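Local coordinates for cycloserine biosynthesis protein DcsG (PDB 6JIL), which catalyses the ATP- and magnesium-dependent cyclisation of O-ureido-D-serine to the antibiotic D-cycloserine, as a monomeric ligase of the ATP-grasp family, at residues S115-A120 / R164-G169; A234-A239 / G253-V258. All coordinates share one frame; numbering follows the deposited sequence.

Interaction 1: S115-A120 / R164-G169; sequences SDALAA and RLLANG
Leu166 CD1 meets the flat peptide group between Ser115 and Asp116 at its oxygen, 3.9 Å from Ser115 O, lying beyond that oxygen and well above the peptide plane. The other planar group is the carboxylate of Asp116, on the far side of its own backbone from Leu166. Ala119 N meets Asp116 OD1 from above that plane, 49° out of it, in a nearly straight 3.0 Å bond; Asp116 is the N-cap of helix 117-127. Ala117, in the first turn of that helix, points its CB toward Leu166, 4.4 Å from CD1. Leu166 CG lies beside its backbone N, and chi2 of 178° puts CD1 anti to CA, so this methyl reaches furthest toward 115-120. In the fold, this is where the start of helix 117-127 meets the end of helix 155-167, two helices of the subdomain built on the antiparallel sheet of strands 109-111, 133-138, 148-151 and 172-176. Val111 and Val172 of that sheet also touch Leu166, and Ala117 packs further on Val162 and Ala163. A Schellman motif with Gly169 at positive phi closes the second helix. Ser115 OG turns elsewhere, hydrogen-bonded to Ala112 O.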
loop_
_atom_site.group_PDB
_atom_site.type_symbol
_atom_site.label_atom_id
_atom_site.label_comp_id
_atom_site.label_asym_id
_atom_site.label_seq_id
_atom_site.Cartn_x
_atom_site.Cartn_y
_atom_site.Cartn_z
ATOM N N SER A 115 23.747 3.910 5.563
ATOM C CA SER A 115 24.466 3.212 4.500
ATOM C C SER A 115 25.091 4.202 3.531
ATOM O O SER A 115 24.693 5.367 3.462
ATOM C CB SER A 115 23.523 2.305 3.705
ATOM O OG SER A 115 22.958 1.287 4.510
ATOM N N ASP A 116 26.071 3.719 2.782
ATOM C CA ASP A 116 26.745 4.525 1.775
ATOM C C ASP A 116 25.808 4.467 0.569
ATOM O O ASP A 116 25.662 3.421 -0.059
ATOM C CB ASP A 116 28.097 3.888 1.440
ATOM C CG ASP A 116 28.901 4.700 0.454
ATOM O OD1 ASP A 116 28.359 5.073 -0.607
ATOM O OD2 ASP A 116 30.091 4.953 0.738
ATOM N N ALA A 117 25.167 5.583 0.249
ATOM C CA ALA A 117 24.222 5.615 -0.865
ATOM C C ALA A 117 24.764 5.091 -2.198
ATOM O O ALA A 117 24.181 4.170 -2.789
ATOM C CB ALA A 117 23.673 7.030 -1.050
ATOM N N LEU A 118 25.871 5.660 -2.673
ATOM C CA LEU A 118 26.428 5.238 -3.955
ATOM C C LEU A 118 26.934 3.800 -3.985
ATOM O O LEU A 118 26.771 3.113 -4.989
ATOM C CB LEU A 118 27.542 6.185 -4.409
ATOM C CG LEU A 118 28.110 5.856 -5.797
ATOM C CD1 LEU A 118 26.969 5.688 -6.791
ATOM C CD2 LEU A 118 29.043 6.957 -6.255
ATOM N N ALA A 119 27.550 3.342 -2.900
ATOM C CA ALA A 119 28.037 1.968 -2.864
ATOM C C ALA A 119 26.833 1.040 -2.956
ATOM O O ALA A 119 26.849 0.069 -3.708
ATOM C CB ALA A 119 28.805 1.702 -1.576
ATOM N N ALA A 120 25.789 1.352 -2.189
ATOM C CA ALA A 120 24.569 0.551 -2.180
ATOM C C ALA A 120 23.997 0.390 -3.586
ATOM O O ALA A 120 23.588 -0.709 -3.966
ATOM C CB ALA A 120 23.527 1.193 -1.275
ATOM N N ARG A 164 19.089 11.369 -0.371
ATOM C CA ARG A 164 18.054 12.309 0.048
ATOM C C ARG A 164 17.022 11.626 0.941
ATOM O O ARG A 164 16.523 12.223 1.893
ATOM C CB ARG A 164 17.372 12.918 -1.193
ATOM C CG ARG A 164 16.195 13.845 -0.893
ATOM C CD ARG A 164 15.721 14.605 -2.147
ATOM N NE ARG A 164 15.079 13.758 -3.156
ATOM C CZ ARG A 164 13.820 13.330 -3.087
ATOM N NH1 ARG A 164 13.053 13.669 -2.057
ATOM N NH2 ARG A 164 13.324 12.557 -4.048
ATOM N N LEU A 165 16.709 10.371 0.628
ATOM C CA LEU A 165 15.727 9.609 1.392
ATOM C C LEU A 165 16.275 9.115 2.724
ATOM O O LEU A 165 15.576 9.114 3.735
ATOM C CB LEU A 165 15.227 8.415 0.569
ATOM C CG LEU A 165 14.406 8.799 -0.660
ATOM C CD1 LEU A 165 13.887 7.551 -1.358
ATOM C CD2 LEU A 165 13.252 9.675 -0.220
ATOM N N LEU A 166 17.527 8.685 2.715
ATOM C CA LEU A 166 18.157 8.206 3.934
ATOM C C LEU A 166 18.275 9.367 4.915
ATOM O O LEU A 166 18.075 9.202 6.120
ATOM C CB LEU A 166 19.545 7.640 3.621
ATOM C CG LEU A 166 19.575 6.475 2.626
ATOM C CD1 LEU A 166 21.014 6.055 2.374
ATOM C CD2 LEU A 166 18.756 5.304 3.171
ATOM N N ALA A 167 18.589 10.545 4.383
ATOM C CA ALA A 167 18.746 11.743 5.197
ATOM C C ALA A 167 17.490 12.036 6.000
ATOM O O ALA A 167 17.565 12.553 7.109
ATOM C CB ALA A 167 19.089 12.936 4.312
ATOM N N ASN A 168 16.333 11.715 5.430
ATOM C CA ASN A 168 15.067 11.944 6.111
ATOM C C ASN A 168 14.816 10.776 7.058
ATOM O O ASN A 168 13.786 10.711 7.720
ATOM C CB ASN A 168 13.935 12.075 5.082
ATOM C CG ASN A 168 12.570 12.289 5.723
ATOM O OD1 ASN A 168 12.440 13.014 6.712
ATOM N ND2 ASN A 168 11.540 11.669 5.150
ATOM N N GLY A 169 15.772 9.852 7.116
ATOM C CA GLY A 169 15.648 8.706 7.994
ATOM C C GLY A 169 14.727 7.604 7.507
ATOM O O GLY A 169 14.207 6.832 8.309
#

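Interaction 2: A234-A239 / G253-V258; sequences AAALAA and GRVDLV
Val255 presents both of its methyls to helix 227-244, one to each of two successive residues. CG1 rests on Ala236 CB and CG2 on Leu237 CG, each pair 4.2 Å apart. This is helix-on-sheet packing in the ATP-grasp fold: strand 252-259 runs within a five-stranded antiparallel sheet, and the helix covers one face of it. With CG1 anti to its backbone N (chi1 -177°), the valine straddles the two helix residues. Ala236 aims its CB at the strand and stays short; the longer Leu237 sets off obliquely and bends in, bringing CD2 to 4.7 Å from the CA of Gly253, where there is no side chain. Around this buried apolar layer, Met270 on neighbouring strand 265-271 touches Ala236, Leu237 and Val255, with Phe191 and Leu250 also against Leu237. Backbone bonds to Leu189 on one side and to Glu271 and Glu269 on the other hold the strand in the sheet. On the opposite face from the helix, Arg254, inferred to be an active-site residue, reaches Glu271 OE1 and Ser276 O through NH1. Its NH2 donates to the syn lone pair of Asp256 OD2 at 2.9 Å, with that oxygen 23° out of the guanidinium plane.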
loop_
_atom_site.group_PDB
_atom_site.type_symbol
_atom_site.label_atom_id
_atom_site.label_comp_id
_atom_site.label_asym_id
_atom_site.label_seq_id
_atom_site.Cartn_x
_atom_site.Cartn_y
_atom_site.Cartn_z
ATOM N N ALA A 234 -3.860 -13.952 -2.617
ATOM C CA ALA A 234 -4.335 -14.653 -1.424
ATOM C C ALA A 234 -3.192 -15.232 -0.606
ATOM O O ALA A 234 -3.318 -15.386 0.609
ATOM C CB ALA A 234 -5.304 -15.768 -1.814
ATOM N N ALA A 235 -2.088 -15.569 -1.269
ATOM C CA ALA A 235 -0.925 -16.113 -0.562
ATOM C C ALA A 235 -0.260 -14.986 0.207
ATOM O O ALA A 235 0.164 -15.168 1.347
ATOM C CB ALA A 235 0.064 -16.721 -1.542
ATOM N N ALA A 236 -0.178 -13.819 -0.429
ATOM C CA ALA A 236 0.421 -12.654 0.192
ATOM C C ALA A 236 -0.344 -12.295 1.466
ATOM O O ALA A 236 0.256 -11.962 2.487
ATOM C CB ALA A 236 0.405 -11.483 -0.779
ATOM N N LEU A 237 -1.672 -12.367 1.402
ATOM C CA LEU A 237 -2.516 -12.052 2.551
ATOM C C LEU A 237 -2.347 -13.095 3.652
ATOM O O LEU A 237 -2.238 -12.754 4.833
ATOM C CB LEU A 237 -3.989 -11.975 2.123
ATOM C CG LEU A 237 -4.380 -10.770 1.253
ATOM C CD1 LEU A 237 -5.793 -10.918 0.723
ATOM C CD2 LEU A 237 -4.261 -9.497 2.081
ATOM N N ALA A 238 -2.323 -14.368 3.269
ATOM C CA ALA A 238 -2.163 -15.430 4.250
ATOM C C ALA A 238 -0.793 -15.306 4.922
ATOM O O ALA A 238 -0.660 -15.529 6.122
ATOM C CB ALA A 238 -2.317 -16.793 3.582
ATOM N N ALA A 239 0.220 -14.932 4.148
ATOM C CA ALA A 239 1.565 -14.774 4.687
ATOM C C ALA A 239 1.572 -13.652 5.717
ATOM O O ALA A 239 2.284 -13.722 6.724
ATOM C CB ALA A 239 2.549 -14.463 3.568
ATOM N N GLY A 253 -7.798 -5.417 2.097
ATOM C CA GLY A 253 -6.419 -5.301 1.679
ATOM C C GLY A 253 -6.369 -5.254 0.174
ATOM O O GLY A 253 -7.307 -5.664 -0.496
ATOM N N ARG A 254 -5.279 -4.730 -0.360
ATOM C CA ARG A 254 -5.112 -4.659 -1.794
ATOM C C ARG A 254 -3.721 -5.190 -2.084
ATOM O O ARG A 254 -2.753 -4.806 -1.424
ATOM C CB ARG A 254 -5.231 -3.215 -2.293
ATOM C CG ARG A 254 -5.505 -3.124 -3.795
ATOM C CD ARG A 254 -5.492 -1.685 -4.330
ATOM N NE ARG A 254 -4.140 -1.162 -4.454
ATOM C CZ ARG A 254 -3.631 -0.203 -3.685
ATOM N NH1 ARG A 254 -4.368 0.348 -2.730
ATOM N NH2 ARG A 254 -2.378 0.196 -3.865
ATOM N N VAL A 255 -3.629 -6.084 -3.058
ATOM C CA VAL A 255 -2.359 -6.665 -3.442
ATOM C C VAL A 255 -2.121 -6.284 -4.888
ATOM O O VAL A 255 -2.916 -6.638 -5.758
ATOM C CB VAL A 255 -2.397 -8.192 -3.316
ATOM C CG1 VAL A 255 -1.038 -8.777 -3.644
ATOM C CG2 VAL A 255 -2.822 -8.578 -1.910
ATOM N N ASP A 256 -1.040 -5.549 -5.145
ATOM C CA ASP A 256 -0.728 -5.125 -6.504
ATOM C C ASP A 256 0.275 -6.077 -7.160
ATOM O O ASP A 256 1.359 -6.339 -6.624
ATOM C CB ASP A 256 -0.205 -3.687 -6.497
ATOM C CG ASP A 256 -1.148 -2.732 -5.762
ATOM O OD1 ASP A 256 -2.389 -2.912 -5.843
ATOM O OD2 ASP A 256 -0.650 -1.793 -5.106
ATOM N N LEU A 257 -0.106 -6.590 -8.328
ATOM C CA LEU A 257 0.705 -7.548 -9.074
ATOM C C LEU A 257 1.232 -7.048 -10.400
ATOM O O LEU A 257 0.585 -6.254 -11.074
ATOM C CB LEU A 257 -0.117 -8.807 -9.351
ATOM C CG LEU A 257 -0.290 -9.868 -8.268
ATOM C CD1 LEU A 257 -0.317 -9.238 -6.900
ATOM C CD2 LEU A 257 -1.566 -10.650 -8.560
ATOM N N VAL A 258 2.412 -7.535 -10.772
ATOM C CA VAL A 258 3.028 -7.202 -12.049
ATOM C C VAL A 258 3.445 -8.514 -12.704
ATOM O O VAL A 258 3.620 -9.523 -12.021
ATOM C CB VAL A 258 4.260 -6.268 -11.891
ATOM C CG1 VAL A 258 3.807 -4.900 -11.400
ATOM C CG2 VAL A 258 5.279 -6.875 -10.934
#

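Interactions 1 and 2 sit in different subdomains of the ATP-grasp region, their centres 29 Å apart and their nearest atoms about 18 Å apart. Each sets helix against its surroundings differently: 115-120 with 164-169 joins two helix ends near the protein surface, 234-239 with 253-258 packs a helix on a sheet in the interior. ADP binds between these subdomains, as is usual for this family. The side chain of Leu166 is about 11 Å from that of Lys137, an ATP-binding residue; that of Val255 is about 11 Å from both ADP and a magnesium ion, and about 8 Å from those of the magnesium ligands Glu269 and Glu271. Interaction 2 lies behind the sheet face carrying Arg254.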